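Local structure of peptidoglycan D,D-transpeptidase FtsI (Yersinia pestis, 6SYN) at residues A[469-474]-A[504-509]; A[429-434]-A[497-502]; A[47-50]-A[54-57]. The protein probably catalyses the D,D-transpeptidation that cross-links peptidoglycan strands in the periplasm, as expected of a class B penicillin-binding protein. All blocks are in the same frame, centred on the assembly; numbering follows the deposited sequence.

How the contacts relate
Along the chain contact 3 comes first and is closed within eleven residues, whereas contacts 1 and 2 interlock: their segments alternate in the order 429-434, 469-474, 497-502, 504-509. Both of these use helix 492-505, whose middle serves contact 2 and whose end serves contact 1, and their centres lie about 9 Å apart. A hydrogen bond between Tyr434 OH and Ile508 O joins them, and Met499 and Val502 pack on Phe471. Contact 1 ties the helix end to strand 471-478 of the transpeptidase sheet, contact 2 the loop before strand 437-446 to the helix. Contact 3, its centre about 57 Å from either, belongs to the N-terminal region, so the same chain folds two well-separated bodies.

Contact 1: residues A[469-474]-A[504-509]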
loop_
_atom_site.group_PDB
_atom_site.type_symbol
_atom_site.label_atom_id
_atom_site.label_comp_id
_atom_site.label_asym_id
_atom_site.label_seq_id
_atom_site.Cartn_x
_atom_site.Cartn_y
_atom_site.Cartn_z
ATOM N N PRO A 469 13.266 -16.419 -4.951
ATOM C CA PRO A 469 12.590 -15.181 -4.575
ATOM C C PRO A 469 12.929 -14.745 -3.146
ATOM O O PRO A 469 12.968 -15.585 -2.266
ATOM C CB PRO A 469 11.097 -15.520 -4.666
ATOM C CG PRO A 469 11.034 -16.670 -5.646
ATOM C CD PRO A 469 12.320 -17.440 -5.425
ATOM N N ARG A 470 13.168 -13.447 -2.975
ATOM C CA ARG A 470 13.455 -12.811 -1.669
ATOM C C ARG A 470 12.352 -11.799 -1.351
ATOM O O ARG A 470 11.992 -11.676 -0.163
ATOM C CB ARG A 470 14.846 -12.170 -1.716
ATOM C CG ARG A 470 15.981 -13.177 -1.590
ATOM C CD ARG A 470 16.119 -13.710 -0.175
ATOM N NE ARG A 470 16.373 -12.618 0.760
ATOM C CZ ARG A 470 17.573 -12.110 1.035
ATOM N NH1 ARG A 470 18.658 -12.603 0.461
ATOM N NH2 ARG A 470 17.687 -11.103 1.886
ATOM N N PHE A 471 11.816 -11.127 -2.372
ATOM C CA PHE A 471 10.888 -9.980 -2.213
ATOM C C PHE A 471 9.642 -10.187 -3.067
ATOM O O PHE A 471 9.757 -10.369 -4.291
ATOM C CB PHE A 471 11.606 -8.686 -2.583
ATOM C CG PHE A 471 12.966 -8.577 -1.946
ATOM C CD1 PHE A 471 13.090 -8.466 -0.570
ATOM C CD2 PHE A 471 14.117 -8.626 -2.713
ATOM C CE1 PHE A 471 14.338 -8.377 0.023
ATOM C CE2 PHE A 471 15.363 -8.533 -2.118
ATOM C CZ PHE A 471 15.473 -8.413 -0.753
ATOM N N ALA A 472 8.486 -10.173 -2.411
ATOM C CA ALA A 472 7.167 -10.000 -3.051
ATOM C C ALA A 472 6.890 -8.497 -3.122
ATOM O O ALA A 472 7.154 -7.799 -2.121
ATOM C CB ALA A 472 6.107 -10.748 -2.285
ATOM N N LEU A 473 6.436 -8.019 -4.282
ATOM C CA LEU A 473 6.015 -6.610 -4.497
ATOM C C LEU A 473 4.654 -6.594 -5.195
ATOM O O LEU A 473 4.483 -7.354 -6.164
ATOM C CB LEU A 473 7.073 -5.882 -5.329
ATOM C CG LEU A 473 6.750 -4.438 -5.709
ATOM C CD1 LEU A 473 6.461 -3.590 -4.477
ATOM C CD2 LEU A 473 7.892 -3.830 -6.512
ATOM N N VAL A 474 3.734 -5.774 -4.684
ATOM C CA VAL A 474 2.458 -5.386 -5.354
ATOM C C VAL A 474 2.501 -3.876 -5.618
ATOM O O VAL A 474 2.994 -3.120 -4.753
ATOM C CB VAL A 474 1.222 -5.776 -4.517
ATOM C CG1 VAL A 474 -0.064 -5.171 -5.068
ATOM C CG2 VAL A 474 1.081 -7.284 -4.374
ATOM N N ARG A 504 19.308 -4.320 -5.722
ATOM C CA ARG A 504 20.651 -3.679 -5.726
ATOM C C ARG A 504 20.991 -3.143 -4.330
ATOM O O ARG A 504 22.112 -3.420 -3.859
ATOM C CB ARG A 504 20.718 -2.581 -6.795
ATOM C CG ARG A 504 20.944 -3.107 -8.206
ATOM C CD ARG A 504 22.174 -3.994 -8.311
ATOM N NE ARG A 504 22.545 -4.582 -9.600
ATOM C CZ ARG A 504 21.973 -4.389 -10.794
ATOM N NH1 ARG A 504 22.467 -5.025 -11.846
ATOM N NH2 ARG A 504 20.930 -3.594 -10.970
ATOM N N THR A 505 20.072 -2.409 -3.696
ATOM C CA THR A 505 20.211 -1.929 -2.295
ATOM C C THR A 505 20.569 -3.110 -1.389
ATOM O O THR A 505 21.525 -2.994 -0.610
ATOM C CB THR A 505 18.919 -1.280 -1.778
ATOM O OG1 THR A 505 18.535 -0.217 -2.651
ATOM C CG2 THR A 505 19.063 -0.752 -0.366
ATOM N N MET A 506 19.825 -4.209 -1.521
ATOM C CA MET A 506 19.917 -5.421 -0.666
ATOM C C MET A 506 21.026 -6.357 -1.167
ATOM O O MET A 506 21.116 -7.486 -0.637
ATOM C CB MET A 506 18.568 -6.148 -0.661
ATOM C CG MET A 506 17.449 -5.300 -0.076
ATOM S SD MET A 506 17.874 -4.673 1.572
ATOM C CE MET A 506 17.818 -6.196 2.510
ATOM N N ASN A 507 21.831 -5.900 -2.137
ATOM C CA ASN A 507 23.053 -6.570 -2.659
ATOM C C ASN A 507 22.744 -8.009 -3.083
ATOM O O ASN A 507 23.471 -8.914 -2.628
ATOM C CB ASN A 507 24.181 -6.579 -1.621
ATOM C CG ASN A 507 24.625 -5.201 -1.176
ATOM O OD1 ASN A 507 24.755 -4.287 -1.988
ATOM N ND2 ASN A 507 24.884 -5.053 0.113
ATOM N N ILE A 508 21.727 -8.226 -3.923
ATOM C CA ILE A 508 21.310 -9.595 -4.361
ATOM C C ILE A 508 22.079 -9.975 -5.630
ATOM O O ILE A 508 22.037 -9.201 -6.602
ATOM C CB ILE A 508 19.786 -9.695 -4.570
ATOM C CG1 ILE A 508 19.003 -9.242 -3.333
ATOM C CG2 ILE A 508 19.396 -11.104 -4.996
ATOM C CD1 ILE A 508 19.266 -10.063 -2.086
ATOM N N GLU A 509 22.743 -11.136 -5.608
ATOM C CA GLU A 509 23.495 -11.706 -6.757
ATOM C C GLU A 509 22.544 -11.798 -7.948
ATOM O O GLU A 509 21.494 -12.428 -7.853
ATOM C CB GLU A 509 24.092 -13.070 -6.392
ATOM C CG GLU A 509 25.327 -13.443 -7.205
ATOM C CD GLU A 509 26.655 -12.905 -6.680
ATOM O OE1 GLU A 509 26.920 -13.053 -5.464
ATOM O OE2 GLU A 509 27.431 -12.341 -7.490
#
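A Schellman motif ends helix 492-505 beside the start of strand 471-478, and two side chains of that chain reversal, Met506 and Ile508, pack against Phe471 of the strand. This is the penicillin-binding protein and beta-lactamase arrangement, in which the C-terminal helix lies on a face of the antiparallel sheet. Asn507 is the C-prime residue of the motif; its positive phi of 53° turns the chain out of the helix, and asparagine tolerates this conformation better than most residues. Its N bonds to Arg504 O at 3.0 Å, while Ile508 N reaches back to Leu503 O. The turn thereby brings the Ile508 side chain up to Phe471 and Arg470.

Phe471 meets the two residues with different atoms. CZ of its ring lies 3.7 Å from Met506 CG, an oblique approach; CB and CG of the methionine make the contact, and bends at chi2 and chi3 take the sulfur away from CZ. The side chains of Phe471 and Ile508 run toward each other, and Ile508 CG1 sits at the ring edge, near the ring plane, 3.9 Å from Phe471 CE2. A broad, flat phenyl group suits this place because separate atoms of it serve the two neighbours while its faces are packed as well: Val502 CG1 covers one, and Met499 also touches the residue.

On the strand side a classic beta bulge sets Arg470 and Phe471 together opposite Ala464. Arg470 CB consequently lies over the centre of the other face of the Phe471 ring, 3.6 Å above its plane. From there the arginine chain is bent at chi2 and again at chi3 (-59°), which brings one face of the guanidinium against the methyl CD1 of Ile508, a van der Waals contact of 3.6 Å to Arg470 NH1.

Contact 2: residues A[429-434]-A[497-502]; sequences AAIKGY and AIMGGV
Ile431 opens a type II beta turn that ends at Tyr434, and its backbone runs past one side of helix 492-505 with its CA 6.0 Å from Gly500 CA. The contact joins a loop to the C-terminal helix of the penicillin-binding, beta-lactamase-like fold. Gly433 fills the third position of the turn, where the positive phi of 92° suits a residue without a side chain; the closing bond from Tyr434 N to Ile431 O is weak. Just beyond the turn the chain enters strand 437-446, which carries the ligand-pocket residues Thr440, Gly441, Thr442 and Lys444; Lys439, Thr440 and Gly441 fit the KTG motif of the family. The contact itself is structural packing, placed where the chain approaches this strand.

Ile431 supplies the side chain that crosses to the helix. Its CG1 stands anti to the carbonyl carbon and the branch continues almost extended (chi2 -154°), which carries the methyl CD1 onto the helix surface between Met499 and Gly500. There Ile431 CD1 lies 3.5 Å from Met499 CB, and the two side chains cross at about a right angle. Met499 begins toward the loop but does not stay with it: CG lies anti to the backbone N and a bend at chi2 (47°) leads the thioether away toward strand 471-478, where it packs on Phe471 and Leu473. The bulk of the methionine is thus given to the sheet, and its first carbons to Ile431.

With no side chain at Gly500, the branched isoleucine packs directly on the helix backbone. The second branch of Ile431 uses this surface, with its CG2 packed 3.9 Å from Gly500 CA.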
loop_
_atom_site.group_PDB
_atom_site.type_symbol
_atom_site.label_atom_id
_atom_site.label_comp_id
_atom_site.label_asym_id
_atom_site.label_seq_id
_atom_site.Cartn_x
_atom_site.Cartn_y
_atom_site.Cartn_z
ATOM N N ALA A 429 8.282 -4.105 -16.995
ATOM C CA ALA A 429 8.758 -4.393 -15.619
ATOM C C ALA A 429 10.103 -5.132 -15.632
ATOM O O ALA A 429 10.652 -5.334 -14.540
ATOM C CB ALA A 429 7.725 -5.203 -14.884
ATOM N N ALA A 430 10.612 -5.536 -16.803
ATOM C CA ALA A 430 11.868 -6.314 -16.932
ATOM C C ALA A 430 13.012 -5.534 -16.280
ATOM O O ALA A 430 13.086 -4.307 -16.495
ATOM C CB ALA A 430 12.174 -6.622 -18.378
ATOM N N ILE A 431 13.848 -6.239 -15.513
ATOM C CA ILE A 431 15.009 -5.682 -14.763
ATOM C C ILE A 431 16.285 -6.249 -15.378
ATOM O O ILE A 431 16.368 -7.480 -15.511
ATOM C CB ILE A 431 14.911 -6.038 -13.269
ATOM C CG1 ILE A 431 13.526 -5.703 -12.716
ATOM C CG2 ILE A 431 16.037 -5.382 -12.478
ATOM C CD1 ILE A 431 13.502 -5.436 -11.240
ATOM N N LYS A 432 17.243 -5.382 -15.701
ATOM C CA LYS A 432 18.502 -5.768 -16.380
ATOM C C LYS A 432 19.333 -6.636 -15.425
ATOM O O LYS A 432 19.690 -6.148 -14.330
ATOM C CB LYS A 432 19.273 -4.524 -16.839
ATOM C CG LYS A 432 18.589 -3.671 -17.903
ATOM C CD LYS A 432 18.414 -4.358 -19.246
ATOM C CE LYS A 432 17.798 -3.463 -20.303
ATOM N NZ LYS A 432 18.785 -2.537 -20.907
ATOM N N GLY A 433 19.594 -7.885 -15.823
ATOM C CA GLY A 433 20.511 -8.812 -15.133
ATOM C C GLY A 433 19.804 -9.684 -14.112
ATOM O O GLY A 433 20.510 -10.390 -13.364
ATOM N N TYR A 434 18.468 -9.648 -14.076
ATOM C CA TYR A 434 17.625 -10.418 -13.124
ATOM C C TYR A 434 16.444 -11.044 -13.868
ATOM O O TYR A 434 15.921 -10.415 -14.815
ATOM C CB TYR A 434 17.083 -9.524 -12.006
ATOM C CG TYR A 434 18.104 -8.999 -11.026
ATOM C CD1 TYR A 434 18.477 -9.732 -9.912
ATOM C CD2 TYR A 434 18.671 -7.744 -11.193
ATOM C CE1 TYR A 434 19.396 -9.239 -8.999
ATOM C CE2 TYR A 434 19.596 -7.238 -10.293
ATOM C CZ TYR A 434 19.960 -7.989 -9.189
ATOM O OH TYR A 434 20.868 -7.490 -8.300
ATOM N N ALA A 497 11.183 -0.481 -11.750
ATOM C CA ALA A 497 11.964 0.577 -11.071
ATOM C C ALA A 497 12.147 0.238 -9.586
ATOM O O ALA A 497 13.282 0.374 -9.089
ATOM C CB ALA A 497 11.278 1.911 -11.249
ATOM N N ILE A 498 11.080 -0.176 -8.892
ATOM C CA ILE A 498 11.118 -0.435 -7.419
ATOM C C ILE A 498 11.912 -1.720 -7.151
ATOM O O ILE A 498 12.824 -1.676 -6.318
ATOM C CB ILE A 498 9.704 -0.480 -6.803
ATOM C CG1 ILE A 498 9.124 0.930 -6.650
ATOM C CG2 ILE A 498 9.717 -1.225 -5.473
ATOM C CD1 ILE A 498 7.699 0.981 -6.146
ATOM N N MET A 499 11.590 -2.816 -7.841
ATOM C CA MET A 499 12.228 -4.140 -7.603
ATOM C C MET A 499 13.720 -4.086 -7.963
ATOM O O MET A 499 14.508 -4.744 -7.261
ATOM C CB MET A 499 11.531 -5.252 -8.394
ATOM C CG MET A 499 11.944 -6.645 -7.958
ATOM S SD MET A 499 11.926 -6.856 -6.150
ATOM C CE MET A 499 10.331 -7.641 -5.918
ATOM N N GLY A 500 14.085 -3.318 -8.997
ATOM C CA GLY A 500 15.480 -3.092 -9.421
ATOM C C GLY A 500 16.325 -2.526 -8.293
ATOM O O GLY A 500 17.310 -3.178 -7.910
ATOM N N GLY A 501 15.951 -1.350 -7.782
ATOM C CA GLY A 501 16.623 -0.683 -6.650
ATOM C C GLY A 501 16.670 -1.579 -5.423
ATOM O O GLY A 501 17.751 -1.698 -4.817
ATOM N N VAL A 502 15.551 -2.223 -5.086
ATOM C CA VAL A 502 15.474 -3.192 -3.955
ATOM C C VAL A 502 16.616 -4.209 -4.099
ATOM O O VAL A 502 17.472 -4.259 -3.197
ATOM C CB VAL A 502 14.094 -3.874 -3.889
ATOM C CG1 VAL A 502 14.114 -5.099 -2.986
ATOM C CG2 VAL A 502 13.009 -2.902 -3.448
#

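Contact 3: residues A[47-50]-A[54-57]; sequences GGIS and RWKA
Trp55 holds CG anti to its own carbonyl carbon (chi1 -69°), and with chi2 at 118° the indole is carried from the helix to the preceding loop, where the backbone of Ile49 crosses its face. Ile49 CA stands 3.8 Å from the centroid of the five-membered ring and only 12° off the ring normal, a CH-pi contact made by the main chain itself. Ile49 also turns CG2 anti to its backbone N, which sets that methyl 3.9 Å from Trp55 CG.

These residues lie in the N-terminal region, within the range of the dimerisation-domain family: the loop joining helix 40-45 to helix 54-62 folds back on the first turn of the latter. The large indole suits a buried place, since Leu43 and Leu101 also touch it, while Ile49 extends the apolar cluster to Leu66 and Ile73 of helix 66-74. Gly48, whose positive phi suits glycine, sets its carbonyl O obliquely against the indole near CZ2 and NE1, at an angle too poor for a hydrogen bond. The hydroxyl of Ser50 is bonded by Asp52 N; its OG lies in the plane of the indole at the edge, 3.8 Å from Trp55 NE1.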
loop_
_atom_site.group_PDB
_atom_site.type_symbol
_atom_site.label_atom_id
_atom_site.label_comp_id
_atom_site.label_asym_id
_atom_site.label_seq_id
_atom_site.Cartn_x
_atom_site.Cartn_y
_atom_site.Cartn_z
ATOM N N GLY A 47 -10.661 41.437 21.732
ATOM C CA GLY A 47 -10.628 42.371 20.588
ATOM C C GLY A 47 -10.138 41.719 19.306
ATOM O O GLY A 47 -10.136 42.411 18.271
ATOM N N GLY A 48 -9.717 40.451 19.369
ATOM C CA GLY A 48 -9.289 39.657 18.200
ATOM C C GLY A 48 -8.114 40.292 17.479
ATOM O O GLY A 48 -7.384 41.073 18.116
ATOM N N ILE A 49 -7.951 39.984 16.190
ATOM C CA ILE A 49 -6.911 40.600 15.315
ATOM C C ILE A 49 -7.464 41.949 14.856
ATOM O O ILE A 49 -8.250 41.972 13.889
ATOM C CB ILE A 49 -6.537 39.692 14.126
ATOM C CG1 ILE A 49 -6.176 38.278 14.588
ATOM C CG2 ILE A 49 -5.428 40.317 13.292
ATOM C CD1 ILE A 49 -7.347 37.330 14.595
ATOM N N SER A 50 -7.102 43.018 15.564
ATOM C CA SER A 50 -7.563 44.404 15.296
ATOM C C SER A 50 -6.552 45.125 14.396
ATOM O O SER A 50 -5.640 44.456 13.856
ATOM C CB SER A 50 -7.799 45.150 16.590
ATOM O OG SER A 50 -6.571 45.453 17.236
ATOM N N ARG A 54 0.920 45.368 16.575
ATOM C CA ARG A 54 1.600 44.198 17.195
ATOM C C ARG A 54 1.218 42.904 16.455
ATOM O O ARG A 54 2.058 41.985 16.421
ATOM C CB ARG A 54 1.240 44.115 18.681
ATOM C CG ARG A 54 1.837 45.230 19.529
ATOM C CD ARG A 54 0.857 45.779 20.551
ATOM N NE ARG A 54 0.673 44.893 21.692
ATOM C CZ ARG A 54 -0.473 44.696 22.342
ATOM N NH1 ARG A 54 -0.503 43.864 23.372
ATOM N NH2 ARG A 54 -1.586 45.309 21.965
ATOM N N TRP A 55 0.000 42.830 15.902
ATOM C CA TRP A 55 -0.515 41.664 15.130
ATOM C C TRP A 55 0.321 41.465 13.862
ATOM O O TRP A 55 0.628 40.307 13.529
ATOM C CB TRP A 55 -2.003 41.829 14.787
ATOM C CG TRP A 55 -2.916 41.753 15.972
ATOM C CD1 TRP A 55 -3.738 42.742 16.432
ATOM C CD2 TRP A 55 -3.096 40.640 16.869
ATOM N NE1 TRP A 55 -4.422 42.318 17.539
ATOM C CE2 TRP A 55 -4.045 41.037 17.837
ATOM C CE3 TRP A 55 -2.553 39.351 16.953
ATOM C CZ2 TRP A 55 -4.463 40.193 18.865
ATOM C CZ3 TRP A 55 -2.962 38.519 17.975
ATOM C CH2 TRP A 55 -3.910 38.933 18.911
ATOM N N LYS A 56 0.657 42.553 13.169
ATOM C CA LYS A 56 1.482 42.506 11.933
ATOM C C LYS A 56 2.910 42.120 12.329
ATOM O O LYS A 56 3.582 41.438 11.537
ATOM C CB LYS A 56 1.399 43.840 11.183
ATOM C CG LYS A 56 2.160 43.908 9.860
ATOM C CD LYS A 56 1.578 43.067 8.740
ATOM C CE LYS A 56 2.207 43.360 7.391
ATOM N NZ LYS A 56 3.619 42.906 7.321
ATOM N N ALA A 57 3.339 42.529 13.524
ATOM C CA ALA A 57 4.671 42.221 14.088
ATOM C C ALA A 57 4.779 40.709 14.325
ATOM O O ALA A 57 5.851 40.145 14.058
ATOM C CB ALA A 57 4.888 43.016 15.352
#